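Local structure of cytosolic phospholipase A2 delta (Homo sapiens, 5IXC) at residues L463-S468 with P661-P666; I673-Y678 with P729-F734; T427-W432 with L527-S532; F655-S660 with L687-L692. The protein hydrolyses the sn-2 ester of glycerophospholipids in a calcium-dependent manner, with a preference for linoleic acid at that position. All coordinates share one frame; numbering follows the deposited sequence.

Contact 1: residues L463-S468 with P661-P666; sequences LPLYLS and PSMFRP
The pyrrolidine ring of P661 takes the CD2 methyl of L467 over one face, above the CB-CG-CD side of the ring. P661 CD is the nearest of the three, 3.5 Å from L467 CD2, and the two side chains meet at roughly a right angle. The aromatic ring of Y466 lies on the far side of strand 463-470, where it stacks on W531, so the strand shows alternate residues to two different layers. L465 and L467 are the pair turned toward the short helix 660-663, and S662 sits between them: its OG is 3.7 Å from L465 CB and 3.6 Å from L467 CD1. With CG anti to the backbone N (chi1 -158°), L467 spreads its two methyls, one to the serine and one to the proline. On the other flank, M663 bends at chi2 and chi3 and lays CE 3.9 Å from L465 CD1. This joins a strand of the mixed sheet in the phospholipase catalytic domain to the helical turn that packs on one side of it. R665, just beyond, is drawn into salt bridges with E486 and E491. S662 OG, though set between leucines, is hydrogen-bonded to E486 on the neighbouring strand 483-487; the buried hydroxyl thus has its polar partner outside the pair, and what passes directly between the two segments is van der Waals packing.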
# COMPACT_ATOMS: atom_id res chain seq x y z
N LEU A 463 -5.56 17.24 8.95
CA LEU A 463 -4.96 16.50 7.85
C LEU A 463 -5.55 15.08 7.85
O LEU A 463 -5.54 14.40 8.90
CB LEU A 463 -3.43 16.47 7.97
CG LEU A 463 -2.65 15.67 6.91
CD1 LEU A 463 -2.77 16.28 5.53
CD2 LEU A 463 -1.18 15.60 7.27
N PRO A 464 -6.10 14.65 6.70
CA PRO A 464 -6.66 13.31 6.61
C PRO A 464 -5.60 12.28 6.23
O PRO A 464 -4.80 12.52 5.34
CB PRO A 464 -7.73 13.42 5.52
CG PRO A 464 -7.28 14.55 4.67
CD PRO A 464 -6.44 15.47 5.51
N LEU A 465 -5.61 11.16 6.94
CA LEU A 465 -4.66 10.08 6.71
C LEU A 465 -5.45 8.80 6.44
O LEU A 465 -6.07 8.24 7.34
CB LEU A 465 -3.72 9.93 7.91
CG LEU A 465 -2.93 11.19 8.28
CD1 LEU A 465 -2.27 11.07 9.64
CD2 LEU A 465 -1.88 11.48 7.23
N TYR A 466 -5.45 8.37 5.19
CA TYR A 466 -6.18 7.19 4.80
C TYR A 466 -5.18 6.06 4.80
O TYR A 466 -4.22 6.07 4.03
CB TYR A 466 -6.76 7.32 3.38
CG TYR A 466 -7.59 8.56 3.18
CD1 TYR A 466 -8.96 8.53 3.38
CD2 TYR A 466 -7.01 9.74 2.77
CE1 TYR A 466 -9.73 9.66 3.18
CE2 TYR A 466 -7.77 10.88 2.57
CZ TYR A 466 -9.13 10.83 2.78
OH TYR A 466 -9.90 11.95 2.60
N LEU A 467 -5.42 5.06 5.64
CA LEU A 467 -4.47 3.97 5.80
C LEU A 467 -4.95 2.73 5.10
O LEU A 467 -6.12 2.33 5.23
CB LEU A 467 -4.20 3.67 7.26
CG LEU A 467 -2.89 2.96 7.57
CD1 LEU A 467 -1.68 3.78 7.14
CD2 LEU A 467 -2.81 2.68 9.06
N SER A 468 -4.05 2.11 4.36
CA SER A 468 -4.37 0.90 3.65
C SER A 468 -3.35 -0.20 3.92
O SER A 468 -2.14 0.05 4.00
CB SER A 468 -4.46 1.18 2.15
OG SER A 468 -5.21 0.16 1.52
N PRO A 661 -0.77 3.15 12.74
CA PRO A 661 0.49 3.38 12.05
C PRO A 661 0.67 4.82 11.54
O PRO A 661 1.78 5.33 11.54
CB PRO A 661 0.44 2.39 10.88
CG PRO A 661 -0.41 1.28 11.39
CD PRO A 661 -1.46 1.95 12.22
N SER A 662 -0.41 5.45 11.13
CA SER A 662 -0.35 6.86 10.76
C SER A 662 -0.07 7.75 11.97
O SER A 662 0.63 8.75 11.88
CB SER A 662 -1.64 7.29 10.07
OG SER A 662 -1.55 7.01 8.68
N MET A 663 -0.62 7.37 13.12
CA MET A 663 -0.39 8.12 14.35
C MET A 663 1.04 7.95 14.88
O MET A 663 1.46 8.70 15.76
CB MET A 663 -1.38 7.70 15.44
CG MET A 663 -2.83 7.94 15.08
SD MET A 663 -3.26 9.70 15.06
CE MET A 663 -3.26 10.06 13.31
N PHE A 664 1.78 6.97 14.39
CA PHE A 664 3.15 6.75 14.87
C PHE A 664 4.21 6.83 13.79
O PHE A 664 5.33 6.35 13.98
CB PHE A 664 3.23 5.45 15.64
CG PHE A 664 2.41 5.48 16.89
CD1 PHE A 664 2.94 6.02 18.06
CD2 PHE A 664 1.10 5.03 16.89
CE1 PHE A 664 2.18 6.07 19.21
CE2 PHE A 664 0.34 5.07 18.04
CZ PHE A 664 0.88 5.60 19.20
N ARG A 665 3.88 7.44 12.67
CA ARG A 665 4.89 7.75 11.68
C ARG A 665 5.93 8.65 12.37
O ARG A 665 5.56 9.57 13.09
CB ARG A 665 4.27 8.44 10.48
CG ARG A 665 5.28 8.75 9.40
CD ARG A 665 4.62 9.40 8.21
NE ARG A 665 5.62 9.86 7.26
CZ ARG A 665 5.34 10.44 6.10
NH1 ARG A 665 4.07 10.63 5.74
NH2 ARG A 665 6.33 10.83 5.31
N PRO A 666 7.23 8.38 12.16
CA PRO A 666 8.33 9.04 12.89
C PRO A 666 8.15 10.52 13.31
O PRO A 666 8.28 10.82 14.50
CB PRO A 666 9.50 8.91 11.93
CG PRO A 666 9.27 7.57 11.29
CD PRO A 666 7.77 7.36 11.23

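Contact 2: residues I673-Y678 with P729-F734; sequences ILSFDY and PILLHF
S675 and H733 both carry their side chains anti to the backbone N (chi1 177° for OG of S675), which sets the hydroxyl beside the imidazole edge. S675 OG and H733 ND1 are hydrogen-bonded at 3.0 Å, with OG near the ring plane. The other ring nitrogen, NE2, is bonded to the carbonyl of P683, so the imidazole is gripped at both nitrogens and its rotation is fixed. D677 crosses it obliquely, CB lying 3.5 Å from H733 CE1, and turns OD2 forward to the amide of S679, two residues on. These side chains stand on two parallel neighbours of the mixed sheet in the catalytic domain, strands 672-676 and 730-734; the axes of 673-676 and 730-734 are 4.7 Å apart and inclined by 20°. Between them the chain passes through helix 685-695, whose L687 packs on S675, L731 and H733, and through the edge strand 718-720. I673 and S675 supply both the N-H and the C=O of the parallel pairing: I673 N to I730 O, L732 N to I673 O, S675 N to L732 O (2.7 Å) and F734 N to S675 O. A fifth bond, D677 N to F734 O at 3.2 Å, comes from above the carbonyl plane. On the opposite face, F676 and F734 point the same way in an oblique pair, ring planes at 48°; F676 CE1 comes to 3.4 Å from F734 CD2. L674 lies alongside L732 there, its CD2 4.0 Å from L732 CB.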
# COMPACT_ATOMS: atom_id res chain seq x y z
N ILE A 673 -4.54 11.01 21.57
CA ILE A 673 -5.24 10.29 20.50
C ILE A 673 -6.65 9.95 20.94
O ILE A 673 -6.86 9.28 21.94
CB ILE A 673 -4.53 8.96 20.12
CG1 ILE A 673 -3.09 9.23 19.69
CG2 ILE A 673 -5.28 8.26 18.99
CD1 ILE A 673 -2.26 7.97 19.53
N LEU A 674 -7.61 10.40 20.15
CA LEU A 674 -9.00 10.01 20.32
C LEU A 674 -9.20 8.79 19.44
O LEU A 674 -9.18 8.88 18.21
CB LEU A 674 -9.96 11.13 19.90
CG LEU A 674 -9.76 12.51 20.55
CD1 LEU A 674 -10.76 13.49 19.99
CD2 LEU A 674 -9.86 12.45 22.06
N SER A 675 -9.36 7.65 20.09
CA SER A 675 -9.48 6.37 19.40
C SER A 675 -10.93 5.92 19.32
O SER A 675 -11.54 5.55 20.32
CB SER A 675 -8.64 5.32 20.13
OG SER A 675 -8.76 4.03 19.54
N PHE A 676 -11.49 5.97 18.11
CA PHE A 676 -12.86 5.52 17.89
C PHE A 676 -12.85 4.12 17.35
O PHE A 676 -12.17 3.82 16.36
CB PHE A 676 -13.59 6.43 16.90
CG PHE A 676 -13.67 7.87 17.34
CD1 PHE A 676 -14.10 8.21 18.62
CD2 PHE A 676 -13.33 8.88 16.46
CE1 PHE A 676 -14.16 9.53 19.01
CE2 PHE A 676 -13.38 10.20 16.85
CZ PHE A 676 -13.81 10.53 18.13
N ASP A 677 -13.65 3.26 17.96
CA ASP A 677 -13.64 1.84 17.61
C ASP A 677 -15.04 1.38 17.21
O ASP A 677 -15.99 1.58 17.95
CB ASP A 677 -13.14 1.03 18.79
CG ASP A 677 -12.77 -0.38 18.41
OD1 ASP A 677 -11.58 -0.60 18.13
OD2 ASP A 677 -13.66 -1.26 18.38
N TYR A 678 -15.14 0.73 16.06
CA TYR A 678 -16.46 0.38 15.51
C TYR A 678 -16.72 -1.12 15.45
O TYR A 678 -17.65 -1.57 14.80
CB TYR A 678 -16.66 1.04 14.15
CG TYR A 678 -16.43 2.52 14.21
CD1 TYR A 678 -17.23 3.32 14.98
CD2 TYR A 678 -15.37 3.12 13.52
CE1 TYR A 678 -17.01 4.68 15.07
CE2 TYR A 678 -15.16 4.49 13.60
CZ TYR A 678 -15.98 5.26 14.38
OH TYR A 678 -15.79 6.61 14.49
N PRO A 729 1.67 9.12 24.23
CA PRO A 729 0.49 9.94 24.05
C PRO A 729 -0.61 9.52 24.99
O PRO A 729 -0.65 8.37 25.42
CB PRO A 729 0.10 9.66 22.60
CG PRO A 729 0.59 8.29 22.34
CD PRO A 729 1.89 8.22 23.09
N ILE A 730 -1.48 10.46 25.32
CA ILE A 730 -2.69 10.19 26.08
C ILE A 730 -3.67 9.50 25.13
O ILE A 730 -3.77 9.84 23.94
CB ILE A 730 -3.35 11.48 26.64
CG1 ILE A 730 -2.36 12.35 27.44
CG2 ILE A 730 -4.58 11.14 27.48
CD1 ILE A 730 -1.73 11.67 28.63
N LEU A 731 -4.42 8.56 25.67
CA LEU A 731 -5.33 7.78 24.86
C LEU A 731 -6.73 7.72 25.44
O LEU A 731 -6.96 7.16 26.52
CB LEU A 731 -4.77 6.38 24.69
CG LEU A 731 -4.86 5.85 23.27
CD1 LEU A 731 -3.93 4.68 23.12
CD2 LEU A 731 -6.29 5.44 22.92
N LEU A 732 -7.66 8.32 24.71
CA LEU A 732 -9.08 8.24 25.01
C LEU A 732 -9.71 7.33 23.98
O LEU A 732 -9.61 7.59 22.78
CB LEU A 732 -9.73 9.63 24.96
CG LEU A 732 -10.09 10.31 26.29
CD1 LEU A 732 -9.11 10.05 27.42
CD2 LEU A 732 -10.24 11.80 26.05
N HIS A 733 -10.35 6.27 24.46
CA HIS A 733 -10.88 5.22 23.60
C HIS A 733 -12.39 5.13 23.72
O HIS A 733 -12.94 5.10 24.83
CB HIS A 733 -10.26 3.88 23.98
CG HIS A 733 -10.66 2.74 23.09
ND1 HIS A 733 -10.22 2.63 21.79
CD2 HIS A 733 -11.43 1.66 23.32
CE1 HIS A 733 -10.72 1.53 21.25
NE2 HIS A 733 -11.46 0.92 22.16
N PHE A 734 -13.06 5.03 22.57
CA PHE A 734 -14.51 5.05 22.52
C PHE A 734 -15.08 3.80 21.88
O PHE A 734 -15.26 3.76 20.67
CB PHE A 734 -14.97 6.26 21.74
CG PHE A 734 -14.53 7.56 22.34
CD1 PHE A 734 -15.36 8.24 23.23
CD2 PHE A 734 -13.30 8.11 22.03
CE1 PHE A 734 -14.97 9.44 23.79
CE2 PHE A 734 -12.90 9.31 22.58
CZ PHE A 734 -13.74 9.98 23.46

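Contact 3: residues T427-W432 with L527-S532; sequences TFVDLW and LEAIWS. With 7FA (methyl (R)-(6Z,9Z,12Z)-octadeca-6,9,12-trien-1-ylphosphonofluoridate), chain C.
W432 reaches from helix 428-440 to the end of helix 524-531, two helices of the catalytic domain that cross steeply: the axes of segments 428-432 and 527-531 make 113° and approach to 8.3 Å. From CB the indole leaves with CG anti to the backbone N; chi1 173° sends it toward the second helix, and chi2 -131° turns the CD1-NE1 edge to it. CD1 meets A529 twice, its CB at 3.6 Å and its carbonyl O at the ring edge, close to the indole plane. NE1 gives a weak hydrogen bond to S532 O, 3.4 Å long and well bent. At the far tip, CH2 turns to the inhibitor chain and lies 3.9 Å from 7FA C5, so one side chain links the helix crossing to the pocket that holds the lipid tail. A529 sits at the closest approach, its CA 5.9 Å from V429 CA, and its CB also rests on the carbonyl O of V429; V429 CG2 leans on the A529 backbone, while CG1 of V429 brushes CD1 of I530. Farther along the lipid tail, F428 offers its ring edge, in plane, to C14. S532, the first residue past the helix end, lies close to the nucleophile S365, and its OG is bonded to the indole NE1 of W369. The phosphonate head of 7FA is held by the amides of G334 and G335, as in an oxyanion hole. S532 O, the acceptor for W432, is also 3.6 Å from 7FA C1, the carbon attached to phosphorus.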
# COMPACT_ATOMS: atom_id res chain seq x y z
N THR A 427 -8.52 -5.07 -12.58
CA THR A 427 -8.64 -5.98 -11.46
C THR A 427 -10.04 -5.85 -10.91
O THR A 427 -10.73 -4.87 -11.19
CB THR A 427 -7.61 -5.64 -10.36
OG1 THR A 427 -7.71 -4.25 -10.04
CG2 THR A 427 -6.20 -5.90 -10.85
N PHE A 428 -10.45 -6.84 -10.13
CA PHE A 428 -11.72 -6.77 -9.42
C PHE A 428 -11.84 -5.47 -8.61
O PHE A 428 -12.91 -4.87 -8.53
CB PHE A 428 -11.87 -7.95 -8.47
CG PHE A 428 -13.30 -8.29 -8.12
CD1 PHE A 428 -13.61 -9.55 -7.66
CD2 PHE A 428 -14.35 -7.37 -8.26
CE1 PHE A 428 -14.92 -9.89 -7.33
CE2 PHE A 428 -15.65 -7.72 -7.94
CZ PHE A 428 -15.94 -8.98 -7.47
N VAL A 429 -10.74 -5.01 -8.03
CA VAL A 429 -10.79 -3.83 -7.17
C VAL A 429 -11.30 -2.59 -7.94
O VAL A 429 -11.99 -1.74 -7.38
CB VAL A 429 -9.46 -3.57 -6.44
CG1 VAL A 429 -8.46 -2.85 -7.33
CG2 VAL A 429 -9.69 -2.76 -5.18
N ASP A 430 -11.00 -2.53 -9.23
CA ASP A 430 -11.48 -1.42 -10.08
C ASP A 430 -12.99 -1.51 -10.37
O ASP A 430 -13.69 -0.49 -10.48
CB ASP A 430 -10.68 -1.34 -11.38
CG ASP A 430 -9.19 -1.14 -11.14
OD1 ASP A 430 -8.56 -2.02 -10.52
OD2 ASP A 430 -8.65 -0.11 -11.58
N LEU A 431 -13.50 -2.74 -10.48
CA LEU A 431 -14.95 -2.95 -10.50
C LEU A 431 -15.57 -2.56 -9.16
O LEU A 431 -16.56 -1.82 -9.12
CB LEU A 431 -15.29 -4.40 -10.84
CG LEU A 431 -16.79 -4.75 -10.85
CD1 LEU A 431 -17.59 -3.84 -11.78
CD2 LEU A 431 -16.99 -6.20 -11.24
N TRP A 432 -14.99 -3.06 -8.07
CA TRP A 432 -15.42 -2.70 -6.71
C TRP A 432 -15.49 -1.19 -6.52
O TRP A 432 -16.38 -0.68 -5.85
CB TRP A 432 -14.48 -3.34 -5.68
CG TRP A 432 -14.69 -2.92 -4.25
CD1 TRP A 432 -13.73 -2.51 -3.38
CD2 TRP A 432 -15.92 -2.90 -3.52
NE1 TRP A 432 -14.28 -2.24 -2.16
CE2 TRP A 432 -15.63 -2.47 -2.22
CE3 TRP A 432 -17.25 -3.20 -3.85
CZ2 TRP A 432 -16.61 -2.32 -1.24
CZ3 TRP A 432 -18.23 -3.06 -2.87
CH2 TRP A 432 -17.90 -2.62 -1.58
N LEU A 527 -9.34 4.88 -5.25
CA LEU A 527 -8.52 4.74 -4.04
C LEU A 527 -9.34 4.15 -2.88
O LEU A 527 -8.83 3.35 -2.08
CB LEU A 527 -7.93 6.08 -3.60
CG LEU A 527 -6.99 6.82 -4.54
CD1 LEU A 527 -6.30 7.95 -3.81
CD2 LEU A 527 -5.94 5.91 -5.15
N GLU A 528 -10.62 4.54 -2.79
CA GLU A 528 -11.54 4.00 -1.78
C GLU A 528 -11.68 2.50 -1.90
O GLU A 528 -11.79 1.81 -0.90
CB GLU A 528 -12.91 4.64 -1.90
CG GLU A 528 -12.98 6.06 -1.37
CD GLU A 528 -14.33 6.71 -1.61
OE1 GLU A 528 -14.55 7.22 -2.73
OE2 GLU A 528 -15.17 6.71 -0.70
N ALA A 529 -11.65 2.00 -3.12
CA ALA A 529 -11.72 0.56 -3.34
C ALA A 529 -10.48 -0.14 -2.78
O ALA A 529 -10.58 -1.23 -2.21
CB ALA A 529 -11.89 0.24 -4.80
N ILE A 530 -9.32 0.49 -2.96
CA ILE A 530 -8.09 -0.04 -2.38
C ILE A 530 -8.27 -0.14 -0.87
O ILE A 530 -8.08 -1.20 -0.28
CB ILE A 530 -6.83 0.84 -2.63
CG1 ILE A 530 -6.63 1.20 -4.10
CG2 ILE A 530 -5.59 0.13 -2.09
CD1 ILE A 530 -6.47 0.02 -5.03
N TRP A 531 -8.68 0.98 -0.27
CA TRP A 531 -8.81 1.14 1.17
C TRP A 531 -9.84 0.23 1.80
O TRP A 531 -9.67 -0.18 2.94
CB TRP A 531 -9.19 2.56 1.52
CG TRP A 531 -8.29 3.58 0.99
CD1 TRP A 531 -6.98 3.42 0.66
CD2 TRP A 531 -8.61 4.95 0.73
NE1 TRP A 531 -6.46 4.60 0.19
CE2 TRP A 531 -7.44 5.56 0.24
CE3 TRP A 531 -9.76 5.72 0.89
CZ2 TRP A 531 -7.40 6.91 -0.12
CZ3 TRP A 531 -9.71 7.05 0.54
CH2 TRP A 531 -8.55 7.63 0.04
N SER A 532 -10.93 -0.04 1.09
CA SER A 532 -12.00 -0.87 1.64
C SER A 532 -12.12 -2.19 0.92
O SER A 532 -13.17 -2.84 0.99
CB SER A 532 -13.34 -0.15 1.61
OG SER A 532 -13.24 1.04 0.88
C1 7FA C . -15.07 -2.37 4.04
P1 7FA C . -13.89 -2.23 5.41
C2 7FA C . -16.26 -3.26 4.37
O2 7FA C . -13.01 -3.56 5.45
C3 7FA C . -17.04 -3.43 3.07
C4 7FA C . -18.32 -4.25 3.16
C5 7FA C . -19.02 -4.06 1.82
C6 7FA C . -20.19 -4.97 1.53
C7 7FA C . -20.40 -5.26 0.24
C8 7FA C . -21.52 -6.16 -0.24
C9 7FA C . -21.61 -5.96 -1.74
CM 7FA C . -12.94 -4.34 6.63
C10 7FA C . -20.83 -6.67 -2.56
C11 7FA C . -20.91 -6.45 -4.05
C12 7FA C . -20.83 -7.74 -4.83
C13 7FA C . -19.82 -7.96 -5.67
C14 7FA C . -19.76 -9.26 -6.44
C15 7FA C . -19.27 -10.41 -5.57
C16 7FA C . -19.78 -11.76 -6.08
C17 7FA C . -19.19 -12.11 -7.44
C18 7FA C . -19.38 -13.59 -7.76
O1 7FA C . -14.52 -1.92 6.69

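Contact 4: residues F655-S660 with L687-L692; sequences FINTSS and LQQTEL
I656 starts the contact by crossing Q689 at about a right angle, CD1 lying 3.7 Å from Q689 NE2. The isoleucine holds CG1 between its backbone N and carbonyl carbon (chi1 61°) and sends CD1 toward the helix, while Q689 folds at chi2 and lets its amide NE2 bond E685 one turn back. N657 follows with its amide set against the aliphatic part of the same glutamine: ND2 is 3.3 Å from Q689 CB, and the two amide planes stand 84° apart. They pack without pairing, ND2 and Q689 OE1 being 4.1 Å apart. T658 then turns its methyl to the helix, CG2 reaching T690 OG1 at 3.5 Å. S659 faces the other way, where its hydroxyl is hydrogen-bonded to S362 and to the amide of A331, tying the chain to the central strands. S660 closes the run by donating a hydrogen bond from OG to T690 OG1 at 2.5 Å, with its CB resting on T690 CG2. The segment comes down from the end of helix 653-656, whose F655 touches the inhibitor and which follows the proposed proton acceptor D651, and it leads into helix 660-663; the partner is helix 685-695. T690 OG1 lies beside its own backbone N (chi1 -61°) and is also bonded to A686 O, four residues earlier in the helix, which gives it two polar partners. The direct polar link between the segments is the S660-T690 hydroxyl pair; Q689 and S659 bond to residues outside them.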
# COMPACT_ATOMS: atom_id res chain seq x y z
N PHE A 655 -9.55 -6.84 8.92
CA PHE A 655 -10.76 -6.38 9.61
C PHE A 655 -10.63 -5.94 11.05
O PHE A 655 -11.61 -5.49 11.64
CB PHE A 655 -11.80 -7.49 9.62
CG PHE A 655 -11.86 -8.26 8.36
CD1 PHE A 655 -11.18 -9.45 8.25
CD2 PHE A 655 -12.61 -7.82 7.28
CE1 PHE A 655 -11.22 -10.20 7.09
CE2 PHE A 655 -12.66 -8.56 6.11
CZ PHE A 655 -11.97 -9.75 6.02
N ILE A 656 -9.47 -6.10 11.66
CA ILE A 656 -9.42 -5.92 13.11
C ILE A 656 -8.52 -4.80 13.57
O ILE A 656 -8.43 -4.57 14.77
CB ILE A 656 -9.07 -7.22 13.87
CG1 ILE A 656 -7.71 -7.77 13.48
CG2 ILE A 656 -10.16 -8.26 13.64
CD1 ILE A 656 -7.07 -8.70 14.50
N ASN A 657 -7.90 -4.08 12.65
CA ASN A 657 -6.98 -3.03 13.05
C ASN A 657 -7.58 -1.65 13.04
O ASN A 657 -8.69 -1.46 12.57
CB ASN A 657 -5.72 -3.06 12.20
CG ASN A 657 -4.67 -4.00 12.78
OD1 ASN A 657 -4.39 -5.05 12.21
ND2 ASN A 657 -4.09 -3.62 13.93
N THR A 658 -6.85 -0.72 13.64
CA THR A 658 -7.16 0.71 13.59
C THR A 658 -5.99 1.43 12.95
O THR A 658 -4.96 0.83 12.68
CB THR A 658 -7.46 1.29 14.98
OG1 THR A 658 -7.95 2.64 14.84
CG2 THR A 658 -6.22 1.25 15.92
N SER A 659 -6.14 2.72 12.71
CA SER A 659 -5.15 3.50 11.95
C SER A 659 -3.96 4.00 12.78
O SER A 659 -3.44 5.08 12.54
CB SER A 659 -5.85 4.67 11.23
OG SER A 659 -6.67 5.42 12.12
N SER A 660 -3.51 3.20 13.74
CA SER A 660 -2.35 3.58 14.58
C SER A 660 -1.09 3.93 13.78
O SER A 660 -0.37 4.88 14.12
CB SER A 660 -1.97 2.47 15.57
OG SER A 660 -2.84 1.38 15.49
N LEU A 687 -6.75 -1.82 19.85
CA LEU A 687 -5.80 -1.15 20.75
C LEU A 687 -4.67 -2.09 21.16
O LEU A 687 -3.52 -1.68 21.28
CB LEU A 687 -6.48 -0.56 21.98
CG LEU A 687 -7.00 0.88 21.88
CD1 LEU A 687 -7.46 1.31 23.26
CD2 LEU A 687 -5.97 1.86 21.37
N GLN A 688 -5.00 -3.35 21.38
CA GLN A 688 -3.98 -4.34 21.75
C GLN A 688 -3.01 -4.64 20.62
O GLN A 688 -1.82 -4.83 20.84
CB GLN A 688 -4.62 -5.62 22.28
CG GLN A 688 -4.90 -5.53 23.77
CD GLN A 688 -5.99 -6.46 24.22
OE1 GLN A 688 -6.22 -7.52 23.62
NE2 GLN A 688 -6.68 -6.08 25.29
N GLN A 689 -3.53 -4.67 19.40
CA GLN A 689 -2.69 -4.75 18.21
C GLN A 689 -1.72 -3.57 18.15
O GLN A 689 -0.55 -3.72 17.82
CB GLN A 689 -3.54 -4.73 16.95
CG GLN A 689 -4.46 -5.91 16.79
CD GLN A 689 -3.76 -7.18 16.33
OE1 GLN A 689 -2.82 -7.15 15.52
NE2 GLN A 689 -4.22 -8.31 16.84
N THR A 690 -2.25 -2.38 18.46
CA THR A 690 -1.47 -1.15 18.45
C THR A 690 -0.38 -1.16 19.51
O THR A 690 0.70 -0.62 19.30
CB THR A 690 -2.38 0.05 18.67
OG1 THR A 690 -3.33 0.12 17.61
CG2 THR A 690 -1.59 1.35 18.74
N GLU A 691 -0.68 -1.76 20.66
CA GLU A 691 0.32 -1.91 21.72
C GLU A 691 1.49 -2.77 21.20
O GLU A 691 2.64 -2.39 21.34
CB GLU A 691 -0.29 -2.50 23.00
CG GLU A 691 0.74 -2.78 24.09
CD GLU A 691 0.13 -2.98 25.47
OE1 GLU A 691 0.81 -2.64 26.46
OE2 GLU A 691 -1.02 -3.48 25.58
N LEU A 692 1.15 -3.89 20.58
CA LEU A 692 2.14 -4.79 19.95
C LEU A 692 2.96 -4.08 18.90
O LEU A 692 4.20 -4.15 18.89
CB LEU A 692 1.46 -5.98 19.28
CG LEU A 692 1.62 -7.36 19.93
CD1 LEU A 692 1.18 -7.36 21.39
CD2 LEU A 692 0.84 -8.38 19.12

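In the fold
All four contacts belong to the phospholipase catalytic domain, and contacts 1, 2 and 4 form a continuous block. F664 CZ of contact 1 packs on I673 CD1 of contact 2 at 4.0 Å, and L687 of contact 4 packs against the other end of that strand pair, its CD1 3.4 Å from H733 ND1. Contact 3 joins the block through Y466 and W531. It supplies F428, W432 and S532 to the inhibitor pocket, and contact 4 adds F655. The S532 side chain is about 4 Å from that of nucleophile S365, against about 9 Å for L467 and N657. The side chains of L467 and D677 are each about 12 Å from 7FA, and that of D677 about 9 Å from substrate-binding G334.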